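PDB 6LD9: cystathionine gamma-synthase from Xanthomonas oryzae pv. oryzae KACC 10331, which probably uses pyridoxal 5'-phosphate to make cystathionine in methionine biosynthesis, and is bound here to cystathionine linked to that cofactor. Local coordinates for residues N159-I164 with D368-L373. The protein carries 2 engineered substitutions. Residues are numbered along the deposited sequence; the frame is centred on the assembly and turned at random.
With E9U ((2~{S})-4-[(2~{R})-2-azanyl-3-oxidanyl-3-oxidanylidene-propyl]sulfanyl-2-[(~{E})-[2-methyl-3-oxidanyl-5-(phosphonooxymethyl)pyridin-4-yl]methylideneamino]butanoic acid), chain G.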
loop_
_atom_site.group_PDB
_atom_site.type_symbol
_atom_site.label_atom_id
_atom_site.label_comp_id
_atom_site.label_asym_id
_atom_site.label_seq_id
_atom_site.Cartn_x
_atom_site.Cartn_y
_atom_site.Cartn_z
ATOM N N ASN C 159 6.741 -2.172 -31.853
ATOM C CA ASN C 159 5.336 -2.220 -31.409
ATOM C C ASN C 159 4.533 -1.509 -32.479
ATOM O O ASN C 159 4.652 -0.304 -32.541
ATOM C CB ASN C 159 5.249 -1.511 -30.060
ATOM C CG ASN C 159 3.852 -1.352 -29.501
ATOM O OD1 ASN C 159 3.743 -0.740 -28.411
ATOM N ND2 ASN C 159 2.833 -1.917 -30.168
ATOM N N PRO C 160 3.599 -2.136 -33.221
ATOM C CA PRO C 160 3.136 -3.507 -32.990
ATOM C C PRO C 160 3.362 -4.542 -34.105
ATOM O O PRO C 160 2.778 -5.598 -34.039
ATOM C CB PRO C 160 1.635 -3.217 -33.026
ATOM C CG PRO C 160 1.513 -2.378 -34.315
ATOM C CD PRO C 160 2.736 -1.466 -34.224
ATOM N N LEU C 161 4.234 -4.266 -35.063
ATOM C CA LEU C 161 4.517 -5.219 -36.172
ATOM C C LEU C 161 5.719 -6.159 -35.936
ATOM O O LEU C 161 5.986 -6.996 -36.799
ATOM C CB LEU C 161 4.718 -4.352 -37.401
ATOM C CG LEU C 161 3.390 -3.813 -37.913
ATOM C CD1 LEU C 161 3.627 -2.588 -38.774
ATOM C CD2 LEU C 161 2.626 -4.910 -38.666
ATOM N N LEU C 162 6.361 -6.088 -34.780
ATOM C CA LEU C 162 7.471 -6.981 -34.344
ATOM C C LEU C 162 8.617 -6.988 -35.384
ATOM O O LEU C 162 9.151 -8.035 -35.662
ATOM C CB LEU C 162 6.886 -8.379 -34.119
ATOM C CG LEU C 162 6.019 -8.607 -32.887
ATOM C CD1 LEU C 162 6.733 -8.222 -31.634
ATOM C CD2 LEU C 162 4.723 -7.868 -32.955
ATOM N N ARG C 163 8.947 -5.854 -35.987
ATOM C CA ARG C 163 10.126 -5.738 -36.889
ATOM C C ARG C 163 11.377 -5.813 -36.026
ATOM O O ARG C 163 11.388 -5.297 -34.938
ATOM C CB ARG C 163 9.981 -4.519 -37.823
ATOM C CG ARG C 163 8.941 -4.796 -38.918
ATOM C CD ARG C 163 9.097 -4.123 -40.306
ATOM N NE ARG C 163 8.565 -2.819 -39.989
ATOM C CZ ARG C 163 7.395 -2.296 -40.349
ATOM N NH1 ARG C 163 6.608 -2.824 -41.247
ATOM N NH2 ARG C 163 7.036 -1.159 -39.795
ATOM N N ILE C 164 12.381 -6.534 -36.470
ATOM C CA ILE C 164 13.622 -6.817 -35.708
ATOM C C ILE C 164 14.719 -5.908 -36.227
ATOM O O ILE C 164 14.909 -5.809 -37.430
ATOM C CB ILE C 164 13.972 -8.318 -35.778
ATOM C CG1 ILE C 164 12.801 -9.244 -35.434
ATOM C CG2 ILE C 164 15.140 -8.648 -34.891
ATOM C CD1 ILE C 164 12.248 -9.096 -34.004
ATOM N N ASP C 368 -5.402 -0.530 -40.588
ATOM C CA ASP C 368 -6.666 -0.381 -39.824
ATOM C C ASP C 368 -7.255 -1.754 -39.446
ATOM O O ASP C 368 -8.215 -1.741 -38.655
ATOM C CB ASP C 368 -7.665 0.488 -40.615
ATOM C CG ASP C 368 -7.374 2.009 -40.715
ATOM O OD1 ASP C 368 -6.300 2.546 -40.186
ATOM O OD2 ASP C 368 -8.215 2.676 -41.355
ATOM N N GLY C 369 -6.768 -2.891 -39.971
ATOM C CA GLY C 369 -7.314 -4.215 -39.583
ATOM C C GLY C 369 -6.383 -4.984 -38.618
ATOM O O GLY C 369 -6.570 -6.180 -38.384
ATOM N N LEU C 370 -5.323 -4.358 -38.140
ATOM C CA LEU C 370 -4.326 -5.071 -37.301
ATOM C C LEU C 370 -4.874 -5.206 -35.860
ATOM O O LEU C 370 -5.351 -4.182 -35.258
ATOM C CB LEU C 370 -2.981 -4.334 -37.384
ATOM C CG LEU C 370 -1.786 -5.049 -36.764
ATOM C CD1 LEU C 370 -1.353 -6.207 -37.633
ATOM C CD2 LEU C 370 -0.618 -4.076 -36.477
ATOM N N LEU C 371 -4.835 -6.456 -35.371
ATOM C CA LEU C 371 -5.022 -6.875 -33.949
ATOM C C LEU C 371 -3.685 -7.347 -33.364
ATOM O O LEU C 371 -2.926 -8.003 -34.064
ATOM C CB LEU C 371 -6.046 -7.993 -33.947
ATOM C CG LEU C 371 -7.428 -7.559 -34.415
ATOM C CD1 LEU C 371 -8.385 -8.732 -34.361
ATOM C CD2 LEU C 371 -7.909 -6.404 -33.557
ATOM N N ARG C 372 -3.406 -6.923 -32.135
ATOM C CA ARG C 372 -2.191 -7.176 -31.362
ATOM C C ARG C 372 -2.573 -8.016 -30.129
ATOM O O ARG C 372 -3.392 -7.582 -29.335
ATOM C CB ARG C 372 -1.600 -5.835 -30.948
ATOM C CG ARG C 372 -0.187 -5.948 -30.434
ATOM C CD ARG C 372 0.361 -4.715 -29.800
ATOM N NE ARG C 372 -0.306 -4.441 -28.558
ATOM C CZ ARG C 372 -0.085 -3.353 -27.818
ATOM N NH1 ARG C 372 0.784 -2.441 -28.197
ATOM N NH2 ARG C 372 -0.716 -3.188 -26.669
ATOM N N LEU C 373 -1.927 -9.157 -29.920
ATOM C CA LEU C 373 -2.112 -9.994 -28.720
ATOM C C LEU C 373 -0.932 -9.819 -27.799
ATOM O O LEU C 373 0.185 -9.801 -28.270
ATOM C CB LEU C 373 -2.230 -11.448 -29.135
ATOM C CG LEU C 373 -3.324 -11.703 -30.147
ATOM C CD1 LEU C 373 -3.266 -13.129 -30.556
ATOM C CD2 LEU C 373 -4.686 -11.343 -29.580
HETATM N N1 E9U G . 7.946 2.043 -24.919
HETATM C C2 E9U G . 7.160 1.076 -25.516
HETATM C C3 E9U G . 5.737 0.936 -25.214
HETATM N N E9U G . 2.959 0.914 -24.597
HETATM C CA E9U G . 1.526 0.719 -24.265
HETATM C C E9U G . 0.975 -0.204 -25.315
HETATM O O E9U G . 1.565 -0.245 -26.448
HETATM C CB E9U G . 0.856 2.094 -24.205
HETATM C CG E9U G . -0.610 2.083 -24.330
HETATM S SD E9U G . -1.254 3.496 -25.175
HETATM C CE E9U G . -1.414 4.907 -24.100
HETATM C CZ E9U G . -2.439 6.079 -24.034
HETATM C CH E9U G . -1.754 7.338 -24.434
HETATM N NH E9U G . -3.832 5.972 -24.497
HETATM C C2A E9U G . 7.777 0.094 -26.487
HETATM C C4 E9U G . 5.153 1.867 -24.273
HETATM C C4A E9U G . 3.715 1.767 -23.976
HETATM C C5 E9U G . 6.086 2.842 -23.673
HETATM C C5A E9U G . 5.656 3.841 -22.670
HETATM C C6 E9U G . 7.451 2.865 -24.036
HETATM O O1P E9U G . 3.097 3.599 -20.777
HETATM O O2P E9U G . 4.900 3.097 -19.066
HETATM O O3 E9U G . 4.975 0.036 -25.817
HETATM O O3P E9U G . 4.817 5.338 -20.094
HETATM O O4P E9U G . 5.630 3.282 -21.348
HETATM O OT E9U G . -0.089 -0.862 -25.066
HETATM O OX1 E9U G . -2.320 8.252 -24.989
HETATM O OX2 E9U G . -0.578 7.491 -24.143
HETATM P P E9U G . 4.506 3.874 -20.277
#
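R372 leaves its strand with CG anti to the backbone N (chi1 -166°) and bends at chi3 (69°), which takes the chain past P160 and sets the guanidinium beside the N159 amide, at the bound ligand. N159 also has CG anti to its backbone N, and its amide reaches the edge of that guanidinium. The two side chains cross at about a right angle, with their flat groups turned 42° apart. NH1 of R372 and the N159 side chain lie close together, but the placing of the amide O and N is doubtful. R372 holds the carboxylate on CA of E9U, the carbon that carries the imine N to the cofactor, with two nearly straight hydrogen bonds. NH1 gives one to E9U O (2.9 Å) and NH2 gives the other to E9U OT (2.9 Å). This side-by-side grip fixes the rotation of the carboxylate. R372 thus matches the arginine that binds the substrate alpha-carboxylate in fold-type I PLP enzymes.

Farther from the ligand the contact is apolar. CB of P160, which follows a cis peptide bond, lies 3.8 Å from CD of R372. CG of P160 meets CD2 of L370 at 3.5 Å. The same L370 methyl also touches CD2 of L161, at 4.0 Å.

All five touching residues are buried. Y57 and R59 of the second subunit also bind E9U. S312 on strand 310-315 takes part in a hydrogen bond with P160 O. The loop 159-164 runs from strand 151-155 of the seven-stranded sheet to helix 167-176, and here it meets strand 370-374, which lies between strands 310-315 and 344-346 in the five-stranded sheet.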